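Local coordinates for protein TssK (Serratia sp. FS14, PDB 5Y0E) that probably serves as a trimeric baseplate component of the bacterial type VI secretion system, linking the baseplate to the membrane complex, at residues G58-N63 against L180-A185; L87-N92 against T169-K174; T94-V99 against L153-E158. All coordinates share one frame; numbering follows the deposited sequence.

Contact 1: G58-N63 against L180-A185; sequences GKIALN and LRLDTA
With L180 CG set anti to its own carbonyl carbon (chi1 -52°) and CD1 carried outward by an extended chi2, the leucine projects its methyl onto the backbone of G58; on the facing segment, I60 has CG1 beside its backbone N and chi2 folded to -53°, which swings CD1 round toward the same leucine. L180 CD1 then lies 3.5 Å from G58 C, while L180 CG sits 3.6 Å from G58 CA, so the branch rests on the main chain itself. G58 has a positive phi (71°), a backbone conformation that glycine adopts readily. Beyond this, I60 CD1 meets L180 CD1 at 3.9 Å, the two side chains crossing at about a right angle, and the same I60 methyl reaches L182 CD2 at 4.1 Å. One isoleucine tip thus touches two leucines of strand 180-182 that share a face of that strand. L55 also packs on I60, and L50 on L182, which extends the apolar layer. Strand 59-60 pairs with strand 87-88, whereas strand 180-182 is the edge of the larger mixed sheet, so the contact brings the small sheet and the edge of the larger one together through the I60 methyl and the G58 main chain. The side-chain contacts are apolar, and L180 CD1 also lies against the G58-K59 peptide, so the fit rests on van der Waals contact, and no hydrogen bond between the segments fixes direction.

Contact 2: L87-N92 against T169-K174; sequences LAIADN and TRVLEK
K174 joins D91 and I89 through one ammonium group, and the polar part of the contact is concentrated there. K174 NZ forms a salt bridge with D91 OD1 at 2.8 Å, coming from above the carboxylate plane, about 54° out of it. The same nitrogen gives a hydrogen bond to the backbone oxygen I89 O at 3.0 Å, with a C=O...N angle of 151° and a modest tilt from the carbonyl plane. Two acceptors therefore grip one nitrogen, a charged side chain and a neutral main-chain oxygen two residues earlier, which probably steadies the lysine in its charged form. The reach depends on chain shape: CG is anti to the backbone N (chi1 -174°) and every later torsion is extended, so the lysine spans the gap as a straight rod.

Van der Waals contacts flank this polar end. The aliphatic stem of the lysine runs alongside the A90 carbonyl, with K174 CD 3.6 Å from A90 O, and the K174 side chain also touches L180. Three residues earlier in the strand, V171 meets I89 tip to tip, I89 CG1 lying 4.2 Å from V171 CG2. L155 and L180 also pack on I89, so the apolar end is buried while the aspartate lies at the exposed border.

Strand 163-174 carries a classic beta bulge, in which L172 and E173 together face R181 of the adjoining strand. The whole arrangement is that of a loop leaving a two-stranded antiparallel sheet and being fastened across the face of a bulged strand in the larger mixed sheet, by a valine on one side of the bulge and a lysine just beyond it.

Contact 3: T94-V99 against L153-E158; sequences TGENVV and LMLESE
Antiparallel pairing of strands 96-103 and 142-155 within the mixed sheet underlies this contact, with V98 and L155 a non-hydrogen-bonded pair and V99 and M154 a hydrogen-bonded one. The V99-M154 pair is closed by V99 N to M154 O at 2.9 Å and M154 N to V99 O at 3.1 Å; E156 N to N97 O, at 2.7 Å, adds a main-chain bond just past the strand's end. On the M154 side of the sheet, V99 CG2 packs on M154 CG at 3.7 Å. Past L155 the chain turns into a short 3-10 segment that E96 reaches: chi1 of -179° turns its side chain away from its backbone N, and a bend at chi2 brings the carboxylate to S157. S157 OG donates to E96 OE2 at 2.9 Å, from above the carboxylate plane, and S157 N adds a weak bond to the same oxygen. N97 and E156 run side by side, their amide and carboxylate planes 86° apart, joined by a weak bond from N97 ND2 to E156 OE1. Main-chain bonds thus set the register, while E96 OE2 takes the S157 hydroxyl and, weakly, its backbone N-H, which probably offsets part of its charge.

How the contacts relate
The three contacts form a nested set: along the chain, contact 3 lies inside the loop closed by contact 2, which lies inside that closed by contact 1. Their centres are about 8 Å apart between contacts 1 and 2, 8 Å between 2 and 3, and 11 Å between 1 and 3. Backbone pairing joins them through probable bonds from I89 N to G58 O (2.8 Å) at the end of the small sheet and from V98 N to T169 O (2.9 Å) in the large one. Contacts 1 and 2 set the small sheet against the large one, whereas contact 3 lies within the latter. L153 CD2 packs on L62 CD1 at 3.6 Å, connecting contacts 1 and 3.

Contact 1: G58-N63 against L180-A185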
ATOM      1  N   GLY A  58     -10.744  35.690 -18.540  1.00 64.14           N
ATOM      2  CA  GLY A  58      -9.320  35.635 -18.735  1.00 63.86           C
ATOM      3  C   GLY A  58      -8.541  35.699 -17.458  1.00 62.07           C
ATOM      4  O   GLY A  58      -7.372  36.076 -17.474  1.00 62.20           O
ATOM      5  N   LYS A  59      -9.159  35.332 -16.349  1.00 60.45           N
ATOM      6  CA  LYS A  59      -8.519  35.388 -15.046  1.00 60.99           C
ATOM      7  C   LYS A  59      -8.432  33.990 -14.458  1.00 58.90           C
ATOM      8  O   LYS A  59      -9.409  33.233 -14.482  1.00 57.53           O
ATOM      9  CB  LYS A  59      -9.286  36.327 -14.103  1.00 65.22           C
ATOM     10  CG  LYS A  59      -9.121  37.820 -14.440  1.00 68.10           C
ATOM     11  CD  LYS A  59     -10.006  38.702 -13.580  1.00 67.36           C
ATOM     12  CE  LYS A  59     -10.086  40.130 -14.117  1.00 72.37           C
ATOM     13  NZ  LYS A  59      -8.859  40.931 -13.875  1.00 70.13           N
ATOM     14  N   ILE A  60      -7.255  33.651 -13.953  1.00 54.29           N
ATOM     15  CA  ILE A  60      -7.083  32.516 -13.059  1.00 52.24           C
ATOM     16  C   ILE A  60      -7.197  33.014 -11.628  1.00 49.09           C
ATOM     17  O   ILE A  60      -6.416  33.862 -11.195  1.00 46.35           O
ATOM     18  CB  ILE A  60      -5.731  31.837 -13.280  1.00 52.78           C
ATOM     19  CG1 ILE A  60      -5.640  31.292 -14.699  1.00 51.09           C
ATOM     20  CG2 ILE A  60      -5.551  30.743 -12.261  1.00 51.89           C
ATOM     21  CD1 ILE A  60      -6.794  30.433 -15.038  1.00 51.60           C
ATOM     22  N   ALA A  61      -8.152  32.482 -10.891  1.00 47.63           N
ATOM     23  CA  ALA A  61      -8.325  32.852  -9.502  1.00 50.35           C
ATOM     24  C   ALA A  61      -8.544  31.613  -8.645  1.00 50.77           C
ATOM     25  O   ALA A  61      -9.299  30.714  -9.016  1.00 50.31           O
ATOM     26  CB  ALA A  61      -9.491  33.814  -9.350  1.00 50.57           C
ATOM     27  N   LEU A  62      -7.908  31.588  -7.482  1.00 50.54           N
ATOM     28  CA  LEU A  62      -8.090  30.511  -6.519  1.00 49.11           C
ATOM     29  C   LEU A  62      -9.070  30.944  -5.444  1.00 49.64           C
ATOM     30  O   LEU A  62      -8.791  31.878  -4.702  1.00 51.44           O
ATOM     31  CB  LEU A  62      -6.763  30.131  -5.885  1.00 44.91           C
ATOM     32  CG  LEU A  62      -5.742  29.777  -6.937  1.00 45.87           C
ATOM     33  CD1 LEU A  62      -4.446  29.386  -6.296  1.00 43.28           C
ATOM     34  CD2 LEU A  62      -6.291  28.659  -7.769  1.00 45.16           C
ATOM     35  N   ASN A  63     -10.210  30.262  -5.357  1.00 51.91           N
ATOM     36  CA  ASN A  63     -11.103  30.460  -4.217  1.00 51.37           C
ATOM     37  C   ASN A  63     -10.388  30.173  -2.898  1.00 53.27           C
ATOM     38  O   ASN A  63     -10.482  30.949  -1.946  1.00 54.91           O
ATOM     39  CB  ASN A  63     -12.330  29.556  -4.346  1.00 52.92           C
ATOM     40  CG  ASN A  63     -13.399  30.128  -5.241  1.00 54.31           C
ATOM     41  OD1 ASN A  63     -13.579  31.336  -5.320  1.00 59.31           O
ATOM     42  ND2 ASN A  63     -14.135  29.254  -5.909  1.00 55.70           N
ATOM     43  N   LEU A 180     -11.507  31.394 -20.685  1.00 66.53           N
ATOM     44  CA  LEU A 180     -10.380  30.485 -20.807  1.00 65.89           C
ATOM     45  C   LEU A 180     -10.845  29.046 -20.713  1.00 62.58           C
ATOM     46  O   LEU A 180     -11.727  28.724 -19.920  1.00 59.75           O
ATOM     47  CB  LEU A 180      -9.348  30.743 -19.729  1.00 61.96           C
ATOM     48  CG  LEU A 180      -8.829  32.171 -19.555  1.00 62.28           C
ATOM     49  CD1 LEU A 180      -8.283  32.320 -18.167  1.00 62.69           C
ATOM     50  CD2 LEU A 180      -7.779  32.496 -20.571  1.00 61.32           C
ATOM     51  N   ARG A 181     -10.265  28.195 -21.550  1.00 63.58           N
ATOM     52  CA  ARG A 181     -10.428  26.757 -21.442  1.00 62.87           C
ATOM     53  C   ARG A 181      -9.142  26.177 -20.877  1.00 59.75           C
ATOM     54  O   ARG A 181      -8.048  26.490 -21.358  1.00 58.17           O
ATOM     55  CB  ARG A 181     -10.750  26.116 -22.791  1.00 66.61           C
ATOM     56  CG  ARG A 181     -10.996  24.618 -22.716  1.00 64.28           C
ATOM     57  CD  ARG A 181     -11.443  24.066 -24.060  1.00 70.91           C
ATOM     58  NE  ARG A 181     -10.542  24.481 -25.125  1.00 71.26           N
ATOM     59  CZ  ARG A 181      -9.573  23.725 -25.621  1.00 71.71           C
ATOM     60  NH1 ARG A 181      -9.385  22.495 -25.159  1.00 68.01           N
ATOM     61  NH2 ARG A 181      -8.791  24.199 -26.584  1.00 68.63           N
ATOM     62  N   LEU A 182      -9.273  25.354 -19.848  1.00 56.96           N
ATOM     63  CA  LEU A 182      -8.126  24.804 -19.151  1.00 54.50           C
ATOM     64  C   LEU A 182      -7.921  23.346 -19.519  1.00 54.34           C
ATOM     65  O   LEU A 182      -8.869  22.627 -19.830  1.00 54.87           O
ATOM     66  CB  LEU A 182      -8.301  24.925 -17.642  1.00 52.16           C
ATOM     67  CG  LEU A 182      -8.406  26.344 -17.116  1.00 50.24           C
ATOM     68  CD1 LEU A 182      -8.737  26.310 -15.642  1.00 51.61           C
ATOM     69  CD2 LEU A 182      -7.126  27.060 -17.357  1.00 50.42           C
ATOM     70  N   ASP A 183      -6.675  22.916 -19.471  1.00 49.63           N
ATOM     71  CA  ASP A 183      -6.359  21.507 -19.655  1.00 47.89           C
ATOM     72  C   ASP A 183      -6.731  20.750 -18.389  1.00 50.01           C
ATOM     73  O   ASP A 183      -5.928  20.594 -17.479  1.00 53.01           O
ATOM     74  CB  ASP A 183      -4.891  21.330 -19.993  1.00 47.51           C
ATOM     75  CG  ASP A 183      -4.525  19.896 -20.179  1.00 52.29           C
ATOM     76  OD1 ASP A 183      -5.426  19.035 -20.146  1.00 51.44           O
ATOM     77  OD2 ASP A 183      -3.331  19.618 -20.353  1.00 56.76           O
ATOM     78  N   THR A 184      -7.955  20.237 -18.346  1.00 46.92           N
ATOM     79  CA  THR A 184      -8.420  19.493 -17.189  1.00 46.79           C
ATOM     80  C   THR A 184      -7.656  18.203 -16.937  1.00 51.60           C
ATOM     81  O   THR A 184      -7.915  17.546 -15.931  1.00 50.79           O
ATOM     82  CB  THR A 184      -9.895  19.154 -17.335  1.00 45.61           C
ATOM     83  OG1 THR A 184     -10.092  18.506 -18.589  1.00 52.25           O
ATOM     84  CG2 THR A 184     -10.722  20.397 -17.267  1.00 47.01           C
ATOM     85  N   ALA A 185      -6.754  17.789 -17.800  1.00 49.99           N
ATOM     86  CA  ALA A 185      -6.058  16.550 -17.524  1.00 49.44           C
ATOM     87  C   ALA A 185      -4.851  16.746 -16.636  1.00 51.21           C
ATOM     88  O   ALA A 185      -4.367  15.772 -16.061  1.00 51.12           O
ATOM     89  CB  ALA A 185      -5.617  15.876 -18.822  1.00 49.64           C
TER

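Contact 2: L87-N92 against T169-K174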
ATOM      1  N   LEU A  87      -4.759  36.296 -11.839  1.00 51.64           N
ATOM      2  CA  LEU A  87      -3.878  36.464 -12.941  1.00 45.69           C
ATOM      3  C   LEU A  87      -4.582  36.571 -14.248  1.00 53.89           C
ATOM      4  O   LEU A  87      -5.247  35.660 -14.677  1.00 55.02           O
ATOM      5  CB  LEU A  87      -2.920  35.307 -12.986  1.00 45.66           C
ATOM      6  CG  LEU A  87      -1.894  35.301 -14.080  1.00 49.09           C
ATOM      7  CD1 LEU A  87      -0.836  36.316 -13.783  1.00 46.86           C
ATOM      8  CD2 LEU A  87      -1.277  33.932 -14.131  1.00 50.16           C
ATOM      9  N   ALA A  88      -4.451  37.728 -14.863  1.00 56.26           N
ATOM     10  CA  ALA A  88      -5.002  37.951 -16.187  1.00 54.91           C
ATOM     11  C   ALA A  88      -4.113  37.294 -17.221  1.00 54.65           C
ATOM     12  O   ALA A  88      -2.887  37.383 -17.155  1.00 53.89           O
ATOM     13  CB  ALA A  88      -5.116  39.444 -16.474  1.00 56.35           C
ATOM     14  N   ILE A  89      -4.752  36.595 -18.129  1.00 57.42           N
ATOM     15  CA  ILE A  89      -4.052  35.908 -19.176  1.00 61.57           C
ATOM     16  C   ILE A  89      -4.172  36.753 -20.412  1.00 63.05           C
ATOM     17  O   ILE A  89      -5.239  37.171 -20.787  1.00 63.12           O
ATOM     18  CB  ILE A  89      -4.639  34.521 -19.407  1.00 62.74           C
ATOM     19  CG1 ILE A  89      -4.385  33.644 -18.203  1.00 60.19           C
ATOM     20  CG2 ILE A  89      -3.970  33.863 -20.579  1.00 66.06           C
ATOM     21  CD1 ILE A  89      -2.922  33.472 -17.905  1.00 56.04           C
ATOM     22  N   ALA A  90      -3.043  37.042 -21.018  1.00 69.46           N
ATOM     23  CA  ALA A  90      -3.026  37.875 -22.190  1.00 75.18           C
ATOM     24  C   ALA A  90      -3.659  37.177 -23.355  1.00 81.21           C
ATOM     25  O   ALA A  90      -3.857  35.989 -23.337  1.00 81.68           O
ATOM     26  CB  ALA A  90      -1.612  38.269 -22.525  1.00 77.51           C
ATOM     27  N   ASP A  91      -3.910  37.917 -24.417  1.00 84.03           N
ATOM     28  CA  ASP A  91      -4.558  37.365 -25.594  1.00 84.49           C
ATOM     29  C   ASP A  91      -3.806  36.231 -26.297  1.00 86.66           C
ATOM     30  O   ASP A  91      -4.422  35.363 -26.908  1.00 87.16           O
ATOM     31  CB  ASP A  91      -4.878  38.483 -26.574  1.00 82.83           C
ATOM     32  CG  ASP A  91      -5.968  39.408 -26.074  1.00 86.66           C
ATOM     33  OD1 ASP A  91      -6.996  38.921 -25.596  1.00 81.74           O
ATOM     34  OD2 ASP A  91      -5.806  40.637 -26.173  1.00 88.65           O
ATOM     35  N   ASN A  92      -2.483  36.239 -26.208  1.00 88.44           N
ATOM     36  CA  ASN A  92      -1.657  35.351 -26.983  1.00 89.60           C
ATOM     37  C   ASN A  92      -1.191  34.114 -26.243  1.00 88.84           C
ATOM     38  O   ASN A  92      -0.805  33.144 -26.868  1.00 91.10           O
ATOM     39  CB  ASN A  92      -0.436  36.118 -27.511  1.00 92.92           C
ATOM     40  CG  ASN A  92      -0.786  37.121 -28.605  1.00 92.11           C
ATOM     41  OD1 ASN A  92      -1.809  36.984 -29.276  1.00 92.66           O
ATOM     42  ND2 ASN A  92       0.076  38.108 -28.808  1.00 89.16           N
ATOM     43  N   THR A 169      -2.397  24.785 -13.072  1.00 42.94           N
ATOM     44  CA  THR A 169      -3.229  24.506 -14.228  1.00 41.53           C
ATOM     45  C   THR A 169      -2.499  24.926 -15.491  1.00 46.29           C
ATOM     46  O   THR A 169      -1.436  25.545 -15.449  1.00 47.82           O
ATOM     47  CB  THR A 169      -4.569  25.222 -14.126  1.00 43.49           C
ATOM     48  OG1 THR A 169      -5.477  24.648 -15.057  1.00 46.34           O
ATOM     49  CG2 THR A 169      -4.410  26.682 -14.408  1.00 43.74           C
ATOM     50  N   ARG A 170      -3.092  24.578 -16.623  1.00 51.53           N
ATOM     51  CA  ARG A 170      -2.570  24.979 -17.922  1.00 55.00           C
ATOM     52  C   ARG A 170      -3.678  25.608 -18.746  1.00 54.66           C
ATOM     53  O   ARG A 170      -4.777  25.054 -18.859  1.00 49.40           O
ATOM     54  CB  ARG A 170      -1.965  23.799 -18.672  1.00 54.38           C
ATOM     55  CG  ARG A 170      -1.814  24.027 -20.162  1.00 59.99           C
ATOM     56  CD  ARG A 170      -1.121  22.848 -20.842  1.00 62.19           C
ATOM     57  NE  ARG A 170       0.319  22.979 -20.775  1.00 66.30           N
ATOM     58  CZ  ARG A 170       1.096  23.160 -21.832  1.00 68.45           C
ATOM     59  NH1 ARG A 170       0.566  23.202 -23.046  1.00 71.57           N
ATOM     60  NH2 ARG A 170       2.406  23.282 -21.675  1.00 70.89           N
ATOM     61  N   VAL A 171      -3.396  26.775 -19.303  1.00 60.41           N
ATOM     62  CA  VAL A 171      -4.319  27.425 -20.224  1.00 60.18           C
ATOM     63  C   VAL A 171      -4.070  26.875 -21.618  1.00 59.17           C
ATOM     64  O   VAL A 171      -2.950  26.933 -22.126  1.00 62.54           O
ATOM     65  CB  VAL A 171      -4.162  28.950 -20.206  1.00 58.49           C
ATOM     66  CG1 VAL A 171      -5.226  29.560 -21.084  1.00 62.82           C
ATOM     67  CG2 VAL A 171      -4.282  29.494 -18.803  1.00 53.82           C
ATOM     68  N   LEU A 172      -5.107  26.326 -22.229  1.00 60.12           N
ATOM     69  CA  LEU A 172      -4.986  25.821 -23.586  1.00 62.34           C
ATOM     70  C   LEU A 172      -5.394  26.857 -24.618  1.00 66.76           C
ATOM     71  O   LEU A 172      -4.725  27.010 -25.643  1.00 70.30           O
ATOM     72  CB  LEU A 172      -5.848  24.578 -23.768  1.00 61.84           C
ATOM     73  CG  LEU A 172      -5.380  23.321 -23.056  1.00 58.04           C
ATOM     74  CD1 LEU A 172      -6.385  22.219 -23.280  1.00 55.64           C
ATOM     75  CD2 LEU A 172      -3.997  22.926 -23.529  1.00 51.99           C
ATOM     76  N   GLU A 173      -6.475  27.574 -24.355  1.00 65.15           N
ATOM     77  CA  GLU A 173      -7.072  28.458 -25.335  1.00 71.42           C
ATOM     78  C   GLU A 173      -7.794  29.579 -24.605  1.00 71.81           C
ATOM     79  O   GLU A 173      -8.429  29.349 -23.571  1.00 68.16           O
ATOM     80  CB  GLU A 173      -8.028  27.676 -26.244  1.00 73.78           C
ATOM     81  CG  GLU A 173      -9.149  28.492 -26.855  1.00 73.90           C
ATOM     82  CD  GLU A 173     -10.030  27.671 -27.776  1.00 76.79           C
ATOM     83  OE1 GLU A 173      -9.512  27.094 -28.755  1.00 81.06           O
ATOM     84  OE2 GLU A 173     -11.243  27.597 -27.519  1.00 74.72           O
ATOM     85  N   LYS A 174      -7.667  30.793 -25.130  1.00 71.24           N
ATOM     86  CA  LYS A 174      -8.448  31.930 -24.667  1.00 70.39           C
ATOM     87  C   LYS A 174      -9.480  32.215 -25.739  1.00 69.57           C
ATOM     88  O   LYS A 174      -9.147  32.743 -26.799  1.00 70.47           O
ATOM     89  CB  LYS A 174      -7.568  33.143 -24.408  1.00 71.53           C
ATOM     90  CG  LYS A 174      -8.304  34.310 -23.790  1.00 67.56           C
ATOM     91  CD  LYS A 174      -7.383  35.503 -23.687  1.00 72.44           C
ATOM     92  CE  LYS A 174      -8.095  36.712 -23.129  1.00 77.92           C
ATOM     93  NZ  LYS A 174      -7.170  37.871 -23.013  1.00 80.23           N
TER

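Contact 3: T94-V99 against L153-E158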
ATOM      1  N   THR A  94      -1.044  30.699 -24.827  1.00 86.84           N
ATOM      2  CA  THR A  94      -1.818  29.519 -25.123  1.00 85.18           C
ATOM      3  C   THR A  94      -0.897  28.378 -24.806  1.00 81.60           C
ATOM      4  O   THR A  94       0.277  28.430 -25.097  1.00 84.90           O
ATOM      5  CB  THR A  94      -2.297  29.513 -26.588  1.00 87.78           C
ATOM      6  OG1 THR A  94      -3.429  30.374 -26.718  1.00 87.83           O
ATOM      7  CG2 THR A  94      -2.724  28.151 -27.016  1.00 81.62           C
ATOM      8  N   GLY A  95      -1.413  27.360 -24.158  1.00 76.27           N
ATOM      9  CA  GLY A  95      -0.573  26.252 -23.808  1.00 74.21           C
ATOM     10  C   GLY A  95       0.505  26.695 -22.859  1.00 72.73           C
ATOM     11  O   GLY A  95       1.642  26.325 -23.004  1.00 75.82           O
ATOM     12  N   GLU A  96       0.154  27.512 -21.889  1.00 68.71           N
ATOM     13  CA  GLU A  96       1.131  27.955 -20.912  1.00 67.84           C
ATOM     14  C   GLU A  96       0.733  27.484 -19.517  1.00 63.02           C
ATOM     15  O   GLU A  96      -0.449  27.360 -19.197  1.00 60.34           O
ATOM     16  CB  GLU A  96       1.275  29.471 -20.946  1.00 70.88           C
ATOM     17  CG  GLU A  96       2.291  30.010 -19.967  1.00 70.32           C
ATOM     18  CD  GLU A  96       3.569  30.428 -20.635  1.00 73.87           C
ATOM     19  OE1 GLU A  96       3.507  30.887 -21.791  1.00 80.13           O
ATOM     20  OE2 GLU A  96       4.634  30.297 -20.003  1.00 71.46           O
ATOM     21  N   ASN A  97       1.730  27.207 -18.689  1.00 60.53           N
ATOM     22  CA  ASN A  97       1.487  26.729 -17.338  1.00 53.46           C
ATOM     23  C   ASN A  97       1.386  27.887 -16.360  1.00 50.90           C
ATOM     24  O   ASN A  97       2.204  28.804 -16.388  1.00 53.03           O
ATOM     25  CB  ASN A  97       2.589  25.776 -16.903  1.00 53.63           C
ATOM     26  CG  ASN A  97       2.372  24.395 -17.417  1.00 55.20           C
ATOM     27  OD1 ASN A  97       1.242  23.986 -17.619  1.00 56.87           O
ATOM     28  ND2 ASN A  97       3.445  23.659 -17.621  1.00 54.58           N
ATOM     29  N   VAL A  98       0.382  27.827 -15.494  1.00 48.67           N
ATOM     30  CA  VAL A  98       0.168  28.786 -14.422  1.00 44.07           C
ATOM     31  C   VAL A  98       0.542  28.140 -13.095  1.00 40.93           C
ATOM     32  O   VAL A  98       0.152  27.006 -12.816  1.00 45.44           O
ATOM     33  CB  VAL A  98      -1.295  29.255 -14.402  1.00 43.42           C
ATOM     34  CG1 VAL A  98      -1.469  30.389 -13.431  1.00 45.05           C
ATOM     35  CG2 VAL A  98      -1.715  29.671 -15.773  1.00 45.46           C
ATOM     36  N   VAL A  99       1.258  28.880 -12.261  1.00 41.66           N
ATOM     37  CA  VAL A  99       1.766  28.371 -10.997  1.00 41.80           C
ATOM     38  C   VAL A  99       1.314  29.241  -9.831  1.00 42.51           C
ATOM     39  O   VAL A  99       0.897  30.384  -9.992  1.00 45.50           O
ATOM     40  CB  VAL A  99       3.296  28.290 -10.993  1.00 40.01           C
ATOM     41  CG1 VAL A  99       3.771  27.422 -12.114  1.00 39.78           C
ATOM     42  CG2 VAL A  99       3.874  29.683 -11.096  1.00 44.09           C
ATOM     43  N   LEU A 153      -0.015  34.186  -8.188  1.00 46.27           N
ATOM     44  CA  LEU A 153      -0.265  33.388  -9.368  1.00 45.78           C
ATOM     45  C   LEU A 153       0.509  33.981 -10.513  1.00 44.39           C
ATOM     46  O   LEU A 153       0.492  35.167 -10.675  1.00 51.82           O
ATOM     47  CB  LEU A 153      -1.731  33.402  -9.691  1.00 42.83           C
ATOM     48  CG  LEU A 153      -2.505  32.747  -8.590  1.00 41.15           C
ATOM     49  CD1 LEU A 153      -3.890  33.306  -8.528  1.00 46.19           C
ATOM     50  CD2 LEU A 153      -2.522  31.259  -8.768  1.00 40.54           C
ATOM     51  N   MET A 154       1.215  33.167 -11.271  1.00 43.98           N
ATOM     52  CA  MET A 154       2.007  33.632 -12.388  1.00 49.38           C
ATOM     53  C   MET A 154       2.251  32.579 -13.464  1.00 50.77           C
ATOM     54  O   MET A 154       1.821  31.468 -13.337  1.00 48.83           O
ATOM     55  CB  MET A 154       3.328  34.199 -11.903  1.00 30.00           C
ATOM     56  CG  MET A 154       4.068  33.377 -10.895  1.00 30.00           C
ATOM     57  SD  MET A 154       5.768  33.882 -10.736  1.00 30.00           S
ATOM     58  CE  MET A 154       5.579  35.072  -9.465  1.00 30.00           C
ATOM     59  N   LEU A 155       2.921  32.948 -14.541  1.00 47.80           N
ATOM     60  CA  LEU A 155       3.215  32.015 -15.612  1.00 54.95           C
ATOM     61  C   LEU A 155       4.488  31.250 -15.302  1.00 52.92           C
ATOM     62  O   LEU A 155       5.436  31.803 -14.749  1.00 54.14           O
ATOM     63  CB  LEU A 155       3.372  32.744 -16.943  1.00 60.38           C
ATOM     64  CG  LEU A 155       2.232  33.663 -17.366  1.00 58.18           C
ATOM     65  CD1 LEU A 155       2.496  34.206 -18.740  1.00 61.42           C
ATOM     66  CD2 LEU A 155       0.921  32.919 -17.321  1.00 53.53           C
ATOM     67  N   GLU A 156       4.514  29.977 -15.683  1.00 50.83           N
ATOM     68  CA  GLU A 156       5.721  29.197 -15.474  1.00 51.32           C
ATOM     69  C   GLU A 156       6.917  29.853 -16.139  1.00 52.80           C
ATOM     70  O   GLU A 156       8.035  29.774 -15.625  1.00 54.09           O
ATOM     71  CB  GLU A 156       5.524  27.777 -15.993  1.00 55.79           C
ATOM     72  CG  GLU A 156       6.707  26.850 -15.778  1.00 53.64           C
ATOM     73  CD  GLU A 156       6.493  25.496 -16.415  1.00 58.60           C
ATOM     74  OE1 GLU A 156       6.401  25.420 -17.653  1.00 64.02           O
ATOM     75  OE2 GLU A 156       6.405  24.498 -15.682  1.00 63.84           O
ATOM     76  N   SER A 157       6.703  30.530 -17.263  1.00 56.62           N
ATOM     77  CA  SER A 157       7.808  31.182 -17.950  1.00 54.11           C
ATOM     78  C   SER A 157       8.363  32.373 -17.176  1.00 56.95           C
ATOM     79  O   SER A 157       9.506  32.767 -17.415  1.00 58.81           O
ATOM     80  CB  SER A 157       7.363  31.633 -19.328  1.00 51.89           C
ATOM     81  OG  SER A 157       6.332  32.578 -19.219  1.00 54.92           O
ATOM     82  N   GLU A 158       7.596  32.959 -16.267  1.00 55.54           N
ATOM     83  CA  GLU A 158       8.076  34.113 -15.521  1.00 57.57           C
ATOM     84  C   GLU A 158       8.888  33.739 -14.286  1.00 57.40           C
ATOM     85  O   GLU A 158       9.308  34.627 -13.552  1.00 55.44           O
ATOM     86  CB  GLU A 158       6.900  35.013 -15.123  1.00 55.33           C
ATOM     87  CG  GLU A 158       6.158  35.591 -16.303  1.00 56.33           C
ATOM     88  CD  GLU A 158       4.820  36.228 -15.951  1.00 65.62           C
ATOM     89  OE1 GLU A 158       4.224  35.903 -14.899  1.00 59.33           O
ATOM     90  OE2 GLU A 158       4.349  37.058 -16.759  1.00 76.30           O
TER